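Local atomic coordinates of protein MJ1225 (Methanocaldococcus jannaschii, PDB entry 3LFZ), a protein that binds AMP, ADP and ATP through four CBS domains and is probably an archaeal counterpart of the AMP-activated protein kinase gamma subunit. Residues 142-147 with 273-278; 189-194 with 227-232; 15-20 with 84-89. All coordinates share one frame; numbering follows the deposited sequence.

Contact 1 (142-147 with 273-278); sequences DKIDEN and KDVLKY. With ADP (adenosine-5'-diphosphate), chain C.
Y278, close to the C terminus, packs its ring and hydroxyl against K143, I144 and D145 in the loop after helix 133-140, a small contact of one hydrogen bond and apolar touches. Its CG is anti to the backbone N (chi1 179°), which carries the ring out from the chain end to the loop backbone. There the N-H of D145 donates to OH of Y278, 3.0 Å and nearly straight at 166°. I144 lies over one face of the ring, its CG1 4.2 Å from CD2 of Y278, while O of K143 comes at the ring obliquely. Deeper in, CD1 of I144 touches CG1 of V275 at 4.4 Å. The loop is shaped by an Asx turn: OD2 of D145 accepts from N of N147 at 2.8 Å, from above the carboxylate plane.

Along the same C-terminal segment, D274 grips the ADP ribose with both oxygens, OD1 taking O3' and OD2 taking O2', each at 2.7 Å. NZ of K277 forms a salt bridge to OD1 of D274 at 2.9 Å. Replacing D274 by an alanine is likely to leave both ribose hydroxyls without this acceptor and the ammonium of K277 without its mate. With T271 also bonded to ADP, this aspartate belongs to the G-I-I-T-x-x-D signature of a CBS-domain nucleotide site.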
loop_
_atom_site.group_PDB
_atom_site.type_symbol
_atom_site.label_atom_id
_atom_site.label_comp_id
_atom_site.label_asym_id
_atom_site.label_seq_id
_atom_site.Cartn_x
_atom_site.Cartn_y
_atom_site.Cartn_z
ATOM N N ASP A 142 -1.592 -22.432 7.282
ATOM C CA ASP A 142 -1.938 -23.667 7.988
ATOM C C ASP A 142 -0.942 -24.019 9.102
ATOM O O ASP A 142 -0.998 -25.112 9.671
ATOM C CB ASP A 142 -2.094 -24.834 7.001
ATOM C CG ASP A 142 -0.796 -25.185 6.284
ATOM O OD1 ASP A 142 0.300 -24.971 6.848
ATOM O OD2 ASP A 142 -0.877 -25.690 5.145
ATOM N N LYS A 143 -0.026 -23.096 9.390
ATOM C CA LYS A 143 0.908 -23.238 10.508
ATOM C C LYS A 143 0.515 -22.305 11.653
ATOM O O LYS A 143 1.218 -22.210 12.663
ATOM C CB LYS A 143 2.352 -22.975 10.061
ATOM C CG LYS A 143 2.825 -23.808 8.869
ATOM C CD LYS A 143 2.790 -25.308 9.157
ATOM C CE LYS A 143 3.388 -26.111 8.011
ATOM N NZ LYS A 143 4.876 -26.001 7.957
ATOM N N ILE A 144 -0.607 -21.612 11.473
ATOM C CA ILE A 144 -1.225 -20.838 12.542
ATOM C C ILE A 144 -2.134 -21.773 13.331
ATOM O O ILE A 144 -3.024 -22.412 12.762
ATOM C CB ILE A 144 -2.045 -19.630 12.000
ATOM C CG1 ILE A 144 -1.126 -18.616 11.311
ATOM C CG2 ILE A 144 -2.832 -18.956 13.131
ATOM C CD1 ILE A 144 -1.854 -17.549 10.501
ATOM N N ASP A 145 -1.882 -21.861 14.636
ATOM C CA ASP A 145 -2.741 -22.591 15.568
ATOM C C ASP A 145 -4.189 -22.138 15.395
ATOM O O ASP A 145 -4.476 -20.939 15.420
ATOM C CB ASP A 145 -2.250 -22.373 17.010
ATOM C CG ASP A 145 -3.334 -22.606 18.062
ATOM O OD1 ASP A 145 -3.303 -21.901 19.096
ATOM O OD2 ASP A 145 -4.205 -23.485 17.875
ATOM N N GLU A 146 -5.087 -23.107 15.219
ATOM C CA GLU A 146 -6.508 -22.844 14.952
ATOM C C GLU A 146 -7.227 -22.128 16.094
ATOM O O GLU A 146 -8.308 -21.566 15.900
ATOM C CB GLU A 146 -7.250 -24.144 14.620
ATOM C CG GLU A 146 -6.884 -24.760 13.274
ATOM C CD GLU A 146 -8.001 -25.611 12.682
ATOM O OE1 GLU A 146 -8.139 -25.619 11.440
ATOM O OE2 GLU A 146 -8.742 -26.268 13.449
ATOM N N ASN A 147 -6.626 -22.158 17.278
ATOM C CA ASN A 147 -7.230 -21.570 18.468
ATOM C C ASN A 147 -6.738 -20.160 18.779
ATOM O O ASN A 147 -7.358 -19.447 19.574
ATOM C CB ASN A 147 -7.027 -22.494 19.670
ATOM C CG ASN A 147 -7.842 -23.768 19.566
ATOM O OD1 ASN A 147 -9.073 -23.733 19.559
ATOM N ND2 ASN A 147 -7.158 -24.904 19.487
ATOM N N LYS A 273 0.644 -7.115 8.600
ATOM C CA LYS A 273 1.838 -6.997 9.435
ATOM C C LYS A 273 1.567 -7.525 10.840
ATOM O O LYS A 273 2.416 -8.202 11.422
ATOM C CB LYS A 273 2.361 -5.560 9.496
ATOM C CG LYS A 273 3.817 -5.472 9.981
ATOM C CD LYS A 273 4.321 -4.036 10.104
ATOM C CE LYS A 273 4.354 -3.315 8.761
ATOM N NZ LYS A 273 5.128 -4.047 7.717
ATOM N N ASP A 274 0.386 -7.220 11.374
ATOM C CA ASP A 274 -0.017 -7.726 12.682
ATOM C C ASP A 274 -0.070 -9.241 12.682
ATOM O O ASP A 274 0.534 -9.882 13.543
ATOM C CB ASP A 274 -1.374 -7.163 13.096
ATOM C CG ASP A 274 -1.364 -5.661 13.217
ATOM O OD1 ASP A 274 -0.364 -5.109 13.726
ATOM O OD2 ASP A 274 -2.361 -5.034 12.803
ATOM N N VAL A 275 -0.786 -9.810 11.714
ATOM C CA VAL A 275 -0.874 -11.263 11.570
ATOM C C VAL A 275 0.520 -11.888 11.667
ATOM O O VAL A 275 0.706 -12.894 12.354
ATOM C CB VAL A 275 -1.574 -11.675 10.248
ATOM C CG1 VAL A 275 -1.493 -13.184 10.026
ATOM C CG2 VAL A 275 -3.025 -11.221 10.250
ATOM N N LEU A 276 1.497 -11.262 11.011
ATOM C CA LEU A 276 2.871 -11.773 10.973
ATOM C C LEU A 276 3.616 -11.759 12.315
ATOM O O LEU A 276 4.659 -12.405 12.448
ATOM C CB LEU A 276 3.697 -11.041 9.908
ATOM C CG LEU A 276 3.580 -11.456 8.436
ATOM C CD1 LEU A 276 4.496 -10.585 7.597
ATOM C CD2 LEU A 276 3.915 -12.929 8.222
ATOM N N LYS A 277 3.082 -11.031 13.299
ATOM C CA LYS A 277 3.649 -11.013 14.657
ATOM C C LYS A 277 3.525 -12.372 15.342
ATOM O O LYS A 277 4.287 -12.687 16.261
ATOM C CB LYS A 277 2.982 -9.939 15.519
ATOM C CG LYS A 277 3.322 -8.518 15.115
ATOM C CD LYS A 277 2.338 -7.532 15.712
ATOM C CE LYS A 277 2.653 -6.117 15.264
ATOM N NZ LYS A 277 1.664 -5.139 15.795
ATOM N N TYR A 278 2.552 -13.167 14.896
ATOM C CA TYR A 278 2.389 -14.543 15.355
ATOM C C TYR A 278 3.665 -15.341 15.110
ATOM O O TYR A 278 4.070 -16.147 15.950
ATOM C CB TYR A 278 1.203 -15.210 14.652
ATOM C CG TYR A 278 0.973 -16.654 15.050
ATOM C CD1 TYR A 278 0.102 -16.982 16.086
ATOM C CD2 TYR A 278 1.628 -17.692 14.386
ATOM C CE1 TYR A 278 -0.110 -18.306 16.452
ATOM C CE2 TYR A 278 1.423 -19.018 14.746
ATOM C CZ TYR A 278 0.552 -19.317 15.779
ATOM O OH TYR A 278 0.349 -20.628 16.135
HETATM P PB ADP C . -1.214 -0.144 6.385
HETATM O O1B ADP C . -1.640 -1.400 5.721
HETATM O O2B ADP C . -2.467 0.863 6.649
HETATM O O3B ADP C . -0.112 0.735 5.570
HETATM P PA ADP C . 0.540 -1.611 7.956
HETATM O O1A ADP C . 0.059 -2.932 7.470
HETATM O O2A ADP C . 1.889 -1.068 7.222
HETATM O O3A ADP C . -0.558 -0.441 7.795
HETATM O "O5'" ADP C . 0.684 -1.708 9.538
HETATM C "C5'" ADP C . 1.717 -1.197 10.369
HETATM C "C4'" ADP C . 1.132 -1.069 11.793
HETATM O "O4'" ADP C . 0.295 0.127 11.797
HETATM C "C3'" ADP C . 0.220 -2.253 12.167
HETATM O "O3'" ADP C . 0.366 -2.558 13.557
HETATM C "C2'" ADP C . -1.184 -1.724 11.878
HETATM O "O2'" ADP C . -2.164 -2.358 12.700
HETATM C "C1'" ADP C . -1.051 -0.240 12.219
HETATM N N9 ADP C . -2.070 0.546 11.464
HETATM C C8 ADP C . -2.428 0.378 10.187
HETATM N N7 ADP C . -3.373 1.261 9.863
HETATM C C5 ADP C . -3.622 2.000 10.936
HETATM C C6 ADP C . -4.487 3.056 11.202
HETATM N N6 ADP C . -5.300 3.530 10.261
HETATM N N1 ADP C . -4.484 3.597 12.433
HETATM C C2 ADP C . -3.677 3.135 13.381
HETATM N N3 ADP C . -2.843 2.130 13.159
HETATM C C4 ADP C . -2.794 1.544 11.953
#

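Contact 2 (189-194 with 227-232); sequences RLVGII and EIMKRD. With ATP (adenosine-5'-triphosphate), chain D.
I193 meets K230 in a single antiparallel bridge and carries its side chain on to the adenine of ATP. Its branching begins at CB. The CG2 methyl leaves between the backbone N and the carbonyl carbon and meets CB of K230 at 3.7 Å, with C4 of the adenine equally near. The other branch, CG1, is anti to the backbone N (chi1 -161°); it leads away from K230 and delivers the CD1 methyl to N7 of ATP, 3.7 Å off, and to C5 beside it. Both methyls thus press on the fused part of the purine, while CG of K230 touches the base at N3.

Two reciprocal backbone bonds make this a hydrogen-bonded antiparallel pair: N of I193 donates to O of K230 at 2.8 Å, and N of K230 donates back to O of I193. The strand carrying I193 is the second of the hairpin 181-186/189-195 in a CBS domain, and it carries a classic beta bulge, V191 and G192 both facing V184. G192 runs so close to the partner that its CA is 3.1 Å from O of K230.

M229 sets CB 3.4 Å from O of I193, and its CE comes near O of V191 and lies over one face of the R231 guanidinium, near the rim. Beyond it, CD1 of I194 packs on CG1 of I228 at 3.8 Å, and F199 of helix 196-203 touches both isoleucines. At the other end a water donates to O of R231 at 2.9 Å and, weakly, to O of L190.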
loop_
_atom_site.group_PDB
_atom_site.type_symbol
_atom_site.label_atom_id
_atom_site.label_comp_id
_atom_site.label_asym_id
_atom_site.label_seq_id
_atom_site.Cartn_x
_atom_site.Cartn_y
_atom_site.Cartn_z
ATOM N N ARG A 189 -18.853 5.506 14.674
ATOM C CA ARG A 189 -19.300 4.367 13.874
ATOM C C ARG A 189 -18.537 4.236 12.560
ATOM O O ARG A 189 -18.282 5.234 11.884
ATOM C CB ARG A 189 -20.804 4.469 13.597
ATOM C CG ARG A 189 -21.679 3.674 14.558
ATOM C CD ARG A 189 -21.856 4.359 15.909
ATOM N NE ARG A 189 -22.197 3.384 16.944
ATOM C CZ ARG A 189 -22.905 3.648 18.040
ATOM N NH1 ARG A 189 -23.377 4.871 18.267
ATOM N NH2 ARG A 189 -23.154 2.678 18.910
ATOM N N LEU A 190 -18.178 3.000 12.210
ATOM C CA LEU A 190 -17.544 2.694 10.929
ATOM C C LEU A 190 -18.542 2.874 9.797
ATOM O O LEU A 190 -19.580 2.212 9.767
ATOM C CB LEU A 190 -17.007 1.259 10.912
ATOM C CG LEU A 190 -16.272 0.785 9.655
ATOM C CD1 LEU A 190 -14.866 1.356 9.581
ATOM C CD2 LEU A 190 -16.233 -0.724 9.611
ATOM N N VAL A 191 -18.232 3.773 8.873
ATOM C CA VAL A 191 -19.104 3.996 7.725
ATOM C C VAL A 191 -18.418 3.641 6.409
ATOM O O VAL A 191 -19.044 3.669 5.348
ATOM C CB VAL A 191 -19.666 5.446 7.681
ATOM C CG1 VAL A 191 -20.572 5.710 8.882
ATOM C CG2 VAL A 191 -18.538 6.475 7.608
ATOM N N GLY A 192 -17.137 3.300 6.478
ATOM C CA GLY A 192 -16.405 2.952 5.276
ATOM C C GLY A 192 -14.927 2.711 5.459
ATOM O O GLY A 192 -14.402 2.751 6.570
ATOM N N ILE A 193 -14.266 2.439 4.340
ATOM C CA ILE A 193 -12.820 2.345 4.285
ATOM C C ILE A 193 -12.326 3.113 3.055
ATOM O O ILE A 193 -13.011 3.177 2.028
ATOM C CB ILE A 193 -12.338 0.862 4.297
ATOM C CG1 ILE A 193 -10.864 0.765 4.719
ATOM C CG2 ILE A 193 -12.623 0.160 2.960
ATOM C CD1 ILE A 193 -10.446 -0.615 5.215
ATOM N N ILE A 194 -11.155 3.724 3.191
ATOM C CA ILE A 194 -10.494 4.427 2.100
ATOM C C ILE A 194 -9.019 4.047 2.142
ATOM O O ILE A 194 -8.419 3.999 3.219
ATOM C CB ILE A 194 -10.682 5.974 2.200
ATOM C CG1 ILE A 194 -10.185 6.675 0.930
ATOM C CG2 ILE A 194 -9.997 6.557 3.447
ATOM C CD1 ILE A 194 -11.129 6.561 -0.253
ATOM N N GLU A 227 -17.641 10.393 -1.303
ATOM C CA GLU A 227 -17.786 10.215 -2.742
ATOM C C GLU A 227 -17.053 8.989 -3.263
ATOM O O GLU A 227 -17.459 8.403 -4.268
ATOM C CB GLU A 227 -17.290 11.453 -3.490
ATOM C CG GLU A 227 -18.114 12.712 -3.255
ATOM C CD GLU A 227 -19.569 12.563 -3.680
ATOM O OE1 GLU A 227 -20.413 13.323 -3.161
ATOM O OE2 GLU A 227 -19.876 11.692 -4.526
ATOM N N ILE A 228 -15.977 8.602 -2.582
ATOM C CA ILE A 228 -15.069 7.594 -3.129
ATOM C C ILE A 228 -14.743 6.401 -2.234
ATOM O O ILE A 228 -14.175 5.416 -2.709
ATOM C CB ILE A 228 -13.745 8.232 -3.645
ATOM C CG1 ILE A 228 -13.025 8.993 -2.520
ATOM C CG2 ILE A 228 -14.017 9.130 -4.858
ATOM C CD1 ILE A 228 -11.588 9.392 -2.855
ATOM N N MET A 229 -15.094 6.481 -0.953
ATOM C CA MET A 229 -14.781 5.407 -0.009
ATOM C C MET A 229 -15.580 4.141 -0.320
ATOM O O MET A 229 -16.644 4.200 -0.942
ATOM C CB MET A 229 -15.047 5.852 1.430
ATOM C CG MET A 229 -16.520 5.861 1.807
ATOM S SD MET A 229 -16.853 6.807 3.288
ATOM C CE MET A 229 -18.638 6.702 3.351
ATOM N N LYS A 230 -15.052 2.997 0.102
ATOM C CA LYS A 230 -15.813 1.759 0.065
ATOM C C LYS A 230 -16.686 1.736 1.314
ATOM O O LYS A 230 -16.175 1.758 2.431
ATOM C CB LYS A 230 -14.876 0.545 -0.002
ATOM C CG LYS A 230 -15.532 -0.826 0.221
ATOM C CD LYS A 230 -16.388 -1.286 -0.960
ATOM C CE LYS A 230 -16.706 -2.775 -0.852
ATOM N NZ LYS A 230 -17.960 -3.156 -1.562
ATOM N N ARG A 231 -18.002 1.719 1.115
ATOM C CA ARG A 231 -18.951 1.791 2.224
ATOM C C ARG A 231 -19.105 0.476 2.963
ATOM O O ARG A 231 -19.280 0.463 4.183
ATOM C CB ARG A 231 -20.320 2.266 1.747
ATOM C CG ARG A 231 -20.431 3.765 1.625
ATOM C CD ARG A 231 -21.871 4.185 1.437
ATOM N NE ARG A 231 -21.953 5.549 0.924
ATOM C CZ ARG A 231 -22.053 6.639 1.679
ATOM N NH1 ARG A 231 -22.098 6.547 3.004
ATOM N NH2 ARG A 231 -22.117 7.833 1.103
ATOM N N ASP A 232 -19.046 -0.626 2.227
ATOM C CA ASP A 232 -19.269 -1.927 2.832
ATOM C C ASP A 232 -17.968 -2.673 3.080
ATOM O O ASP A 232 -17.322 -3.187 2.166
ATOM C CB ASP A 232 -20.297 -2.724 2.037
ATOM C CG ASP A 232 -21.678 -2.105 2.121
ATOM O OD1 ASP A 232 -22.327 -2.223 3.186
ATOM O OD2 ASP A 232 -22.107 -1.479 1.133
HETATM P PG ATP D . -2.933 -4.922 -2.216
HETATM O O1G ATP D . -1.612 -4.233 -1.578
HETATM O O2G ATP D . -3.461 -4.145 -3.364
HETATM O O3G ATP D . -2.409 -6.367 -2.691
HETATM P PB ATP D . -4.240 -4.006 0.057
HETATM O O1B ATP D . -4.339 -4.639 1.384
HETATM O O2B ATP D . -3.215 -2.970 -0.175
HETATM O O3B ATP D . -4.038 -5.144 -1.050
HETATM P PA ATP D . -5.715 -1.947 -1.104
HETATM O O1A ATP D . -5.295 -0.844 -0.211
HETATM O O2A ATP D . -5.010 -2.131 -2.391
HETATM O O3A ATP D . -5.670 -3.340 -0.288
HETATM O "O5'" ATP D . -7.277 -1.795 -1.396
HETATM C "C5'" ATP D . -7.858 -2.232 -2.638
HETATM C "C4'" ATP D . -9.375 -2.001 -2.619
HETATM O "O4'" ATP D . -9.954 -2.815 -1.560
HETATM C "C3'" ATP D . -9.647 -0.534 -2.264
HETATM O "O3'" ATP D . -10.703 -0.031 -3.086
HETATM C "C2'" ATP D . -10.086 -0.585 -0.803
HETATM O "O2'" ATP D . -11.025 0.458 -0.514
HETATM C "C1'" ATP D . -10.738 -1.963 -0.697
HETATM N N9 ATP D . -10.601 -2.494 0.686
HETATM C C8 ATP D . -9.481 -2.524 1.415
HETATM N N7 ATP D . -9.735 -3.074 2.604
HETATM C C5 ATP D . -11.023 -3.399 2.631
HETATM C C6 ATP D . -11.846 -3.988 3.581
HETATM N N6 ATP D . -11.358 -4.353 4.766
HETATM N N1 ATP D . -13.146 -4.184 3.285
HETATM C C2 ATP D . -13.645 -3.824 2.110
HETATM N N3 ATP D . -12.884 -3.258 1.185
HETATM C C4 ATP D . -11.576 -3.036 1.413
HETATM O O HOH W 1 -19.827 0.338 7.003
#

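Contact 3 (15-20 with 84-89); sequences VTVYPT and EPVREI. With AMP (adenosine monophosphate), chain E.
P19 and R87 meet CB to CB at 4.0 Å, the proline ring lying beside the base of the arginine chain. The carbonyl of P19 is the pivot. N of R87 donates to O of P19 at 3.1 Å with an N-H...O angle of 150°, in the carbonyl plane and on a lone pair. Two carbon groups come up to the same oxygen: CB of P85 lies 3.3 Å from O of P19, and CB and CG of R87 are only a little farther away. R87 holds CG between its backbone N and carbonyl carbon (chi1 75°), which keeps CB and CG close to this oxygen before the chain runs extended toward T20. There NH1 meets the CG2 methyl of T20 at 3.6 Å, obliquely to the guanidinium, and the two side chains slant across each other.

V86 is buried, its CB bond turned roughly at right angles to that of R87. Its CG1 is tight against O of Y18, 3.2 Å off, and also reaches CG2 of V17 at 4.3 Å. Segment 15-20 falls in the first CBS range; the short 3-10 turn 86-88, at the start of the next, also supplies E88 to the adenine of AMP, whose N6 donates both to O and to OE1 of E88, the latter at 3.1 Å.

The contact thus joins the loop leading into helix 23-33 to the loop following helix 78-81. V86 reaches A26 on helix 23-33 and I52 on strand 48-53, P19 rests on V40 of strand 37-41 and V49 of strand 48-53, and E88 leans on L69 of helix 68-73.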
loop_
_atom_site.group_PDB
_atom_site.type_symbol
_atom_site.label_atom_id
_atom_site.label_comp_id
_atom_site.label_asym_id
_atom_site.label_seq_id
_atom_site.Cartn_x
_atom_site.Cartn_y
_atom_site.Cartn_z
ATOM N N VAL A 15 6.669 -7.038 -12.424
ATOM C CA VAL A 15 6.430 -5.838 -13.214
ATOM C C VAL A 15 7.308 -4.699 -12.691
ATOM O O VAL A 15 7.302 -4.395 -11.494
ATOM C CB VAL A 15 4.936 -5.434 -13.209
ATOM C CG1 VAL A 15 4.729 -4.131 -13.955
ATOM C CG2 VAL A 15 4.083 -6.530 -13.834
ATOM N N THR A 16 8.073 -4.092 -13.595
ATOM C CA THR A 16 8.961 -2.985 -13.246
ATOM C C THR A 16 8.805 -1.785 -14.171
ATOM O O THR A 16 8.210 -1.878 -15.253
ATOM C CB THR A 16 10.454 -3.400 -13.285
ATOM O OG1 THR A 16 10.810 -3.802 -14.614
ATOM C CG2 THR A 16 10.741 -4.530 -12.313
ATOM N N VAL A 17 9.350 -0.658 -13.722
ATOM C CA VAL A 17 9.576 0.510 -14.574
ATOM C C VAL A 17 11.042 0.963 -14.479
ATOM O O VAL A 17 11.829 0.401 -13.708
ATOM C CB VAL A 17 8.614 1.688 -14.241
ATOM C CG1 VAL A 17 7.175 1.330 -14.597
ATOM C CG2 VAL A 17 8.729 2.100 -12.771
ATOM N N TYR A 18 11.389 1.980 -15.265
ATOM C CA TYR A 18 12.748 2.512 -15.338
ATOM C C TYR A 18 12.774 3.943 -14.803
ATOM O O TYR A 18 11.731 4.594 -14.765
ATOM C CB TYR A 18 13.242 2.466 -16.789
ATOM C CG TYR A 18 12.912 1.167 -17.486
ATOM C CD1 TYR A 18 13.639 0.007 -17.221
ATOM C CD2 TYR A 18 11.860 1.091 -18.399
ATOM C CE1 TYR A 18 13.331 -1.195 -17.853
ATOM C CE2 TYR A 18 11.545 -0.104 -19.038
ATOM C CZ TYR A 18 12.284 -1.242 -18.760
ATOM O OH TYR A 18 11.977 -2.427 -19.389
ATOM N N PRO A 19 13.960 4.444 -14.390
ATOM C CA PRO A 19 14.036 5.797 -13.823
ATOM C C PRO A 19 13.473 6.870 -14.750
ATOM O O PRO A 19 12.962 7.889 -14.276
ATOM C CB PRO A 19 15.541 6.020 -13.638
ATOM C CG PRO A 19 16.120 4.665 -13.541
ATOM C CD PRO A 19 15.285 3.798 -14.432
ATOM N N THR A 20 13.569 6.628 -16.056
ATOM C CA THR A 20 13.105 7.573 -17.071
ATOM C C THR A 20 11.658 7.324 -17.515
ATOM O O THR A 20 11.123 8.077 -18.333
ATOM C CB THR A 20 14.026 7.574 -18.315
ATOM O OG1 THR A 20 14.190 6.233 -18.786
ATOM C CG2 THR A 20 15.393 8.162 -17.987
ATOM N N GLU A 84 7.123 14.148 -15.750
ATOM C CA GLU A 84 8.413 14.022 -15.072
ATOM C C GLU A 84 8.803 12.547 -14.957
ATOM O O GLU A 84 7.934 11.695 -14.765
ATOM C CB GLU A 84 8.366 14.663 -13.678
ATOM C CG GLU A 84 8.334 16.195 -13.671
ATOM C CD GLU A 84 9.705 16.836 -13.869
ATOM O OE1 GLU A 84 9.766 18.078 -13.996
ATOM O OE2 GLU A 84 10.724 16.113 -13.896
ATOM N N PRO A 85 10.109 12.237 -15.084
ATOM C CA PRO A 85 10.525 10.848 -14.906
ATOM C C PRO A 85 10.243 10.378 -13.482
ATOM O O PRO A 85 10.255 11.184 -12.546
ATOM C CB PRO A 85 12.032 10.892 -15.168
ATOM C CG PRO A 85 12.432 12.295 -14.875
ATOM C CD PRO A 85 11.262 13.133 -15.306
ATOM N N VAL A 86 9.989 9.083 -13.332
ATOM C CA VAL A 86 9.631 8.507 -12.038
ATOM C C VAL A 86 10.754 8.655 -10.993
ATOM O O VAL A 86 10.492 8.631 -9.787
ATOM C CB VAL A 86 9.149 7.035 -12.197
ATOM C CG1 VAL A 86 10.319 6.067 -12.278
ATOM C CG2 VAL A 86 8.200 6.654 -11.084
ATOM N N ARG A 87 11.990 8.841 -11.460
ATOM C CA ARG A 87 13.136 9.035 -10.570
ATOM C C ARG A 87 12.984 10.275 -9.684
ATOM O O ARG A 87 13.638 10.376 -8.650
ATOM C CB ARG A 87 14.448 9.092 -11.363
ATOM C CG ARG A 87 14.674 10.396 -12.113
ATOM C CD ARG A 87 15.828 10.282 -13.085
ATOM N NE ARG A 87 15.906 11.454 -13.951
ATOM C CZ ARG A 87 16.454 11.458 -15.163
ATOM N NH1 ARG A 87 16.976 10.345 -15.671
ATOM N NH2 ARG A 87 16.476 12.578 -15.874
ATOM N N GLU A 88 12.114 11.202 -10.087
ATOM C CA GLU A 88 11.864 12.425 -9.321
ATOM C C GLU A 88 11.079 12.173 -8.032
ATOM O O GLU A 88 11.175 12.955 -7.085
ATOM C CB GLU A 88 11.143 13.475 -10.176
ATOM C CG GLU A 88 12.008 14.130 -11.261
ATOM C CD GLU A 88 13.043 15.110 -10.716
ATOM O OE1 GLU A 88 12.835 15.684 -9.623
ATOM O OE2 GLU A 88 14.072 15.311 -11.395
ATOM N N ILE A 89 10.303 11.091 -7.999
ATOM C CA ILE A 89 9.472 10.784 -6.831
ATOM C C ILE A 89 9.648 9.369 -6.257
ATOM O O ILE A 89 9.004 9.020 -5.262
ATOM C CB ILE A 89 7.951 11.064 -7.094
ATOM C CG1 ILE A 89 7.392 10.156 -8.199
ATOM C CG2 ILE A 89 7.710 12.539 -7.406
ATOM C CD1 ILE A 89 5.861 10.039 -8.190
HETATM P P AMP E . 13.724 23.387 -9.870
HETATM O O1P AMP E . 15.017 23.773 -9.246
HETATM O O2P AMP E . 13.828 21.979 -10.661
HETATM O O3P AMP E . 13.256 24.460 -10.992
HETATM O "O5'" AMP E . 12.504 23.222 -8.846
HETATM C "C5'" AMP E . 11.796 24.366 -8.357
HETATM C "C4'" AMP E . 11.012 23.993 -7.108
HETATM O "O4'" AMP E . 10.144 22.888 -7.449
HETATM C "C3'" AMP E . 11.981 23.435 -6.070
HETATM O "O3'" AMP E . 12.457 24.497 -5.240
HETATM C "C2'" AMP E . 11.099 22.491 -5.270
HETATM O "O2'" AMP E . 10.360 23.214 -4.281
HETATM C "C1'" AMP E . 10.127 21.957 -6.326
HETATM N N9 AMP E . 10.532 20.596 -6.764
HETATM C C8 AMP E . 11.237 20.281 -7.852
HETATM N N7 AMP E . 11.397 18.957 -7.906
HETATM C C5 AMP E . 10.791 18.429 -6.848
HETATM C C6 AMP E . 10.620 17.133 -6.371
HETATM N N6 AMP E . 11.129 16.093 -7.027
HETATM N N1 AMP E . 9.930 16.944 -5.231
HETATM C C2 AMP E . 9.417 17.970 -4.563
HETATM N N3 AMP E . 9.565 19.216 -4.992
HETATM C C4 AMP E . 10.242 19.472 -6.123
#

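In the fold
Along the chain contact 3 closes first, within the N-terminal part; contact 1 then opens at residue 142 and closes at 278, and the whole of contact 2 falls between its two segments. Contacts 1 and 2 have centres about 27 Å apart, and the centre of contact 3 is about 36 Å from that of contact 1 and about 32 Å from that of contact 2, across the chain's centre from both. None touches another. Contacts 1 and 2 both draw on the fourth CBS range, contact 1 pairing it with the second and contact 2 with the third. Each contact reaches a nucleotide, ADP, ATP and AMP in turn, and R180 bonds both the ADP and the ATP.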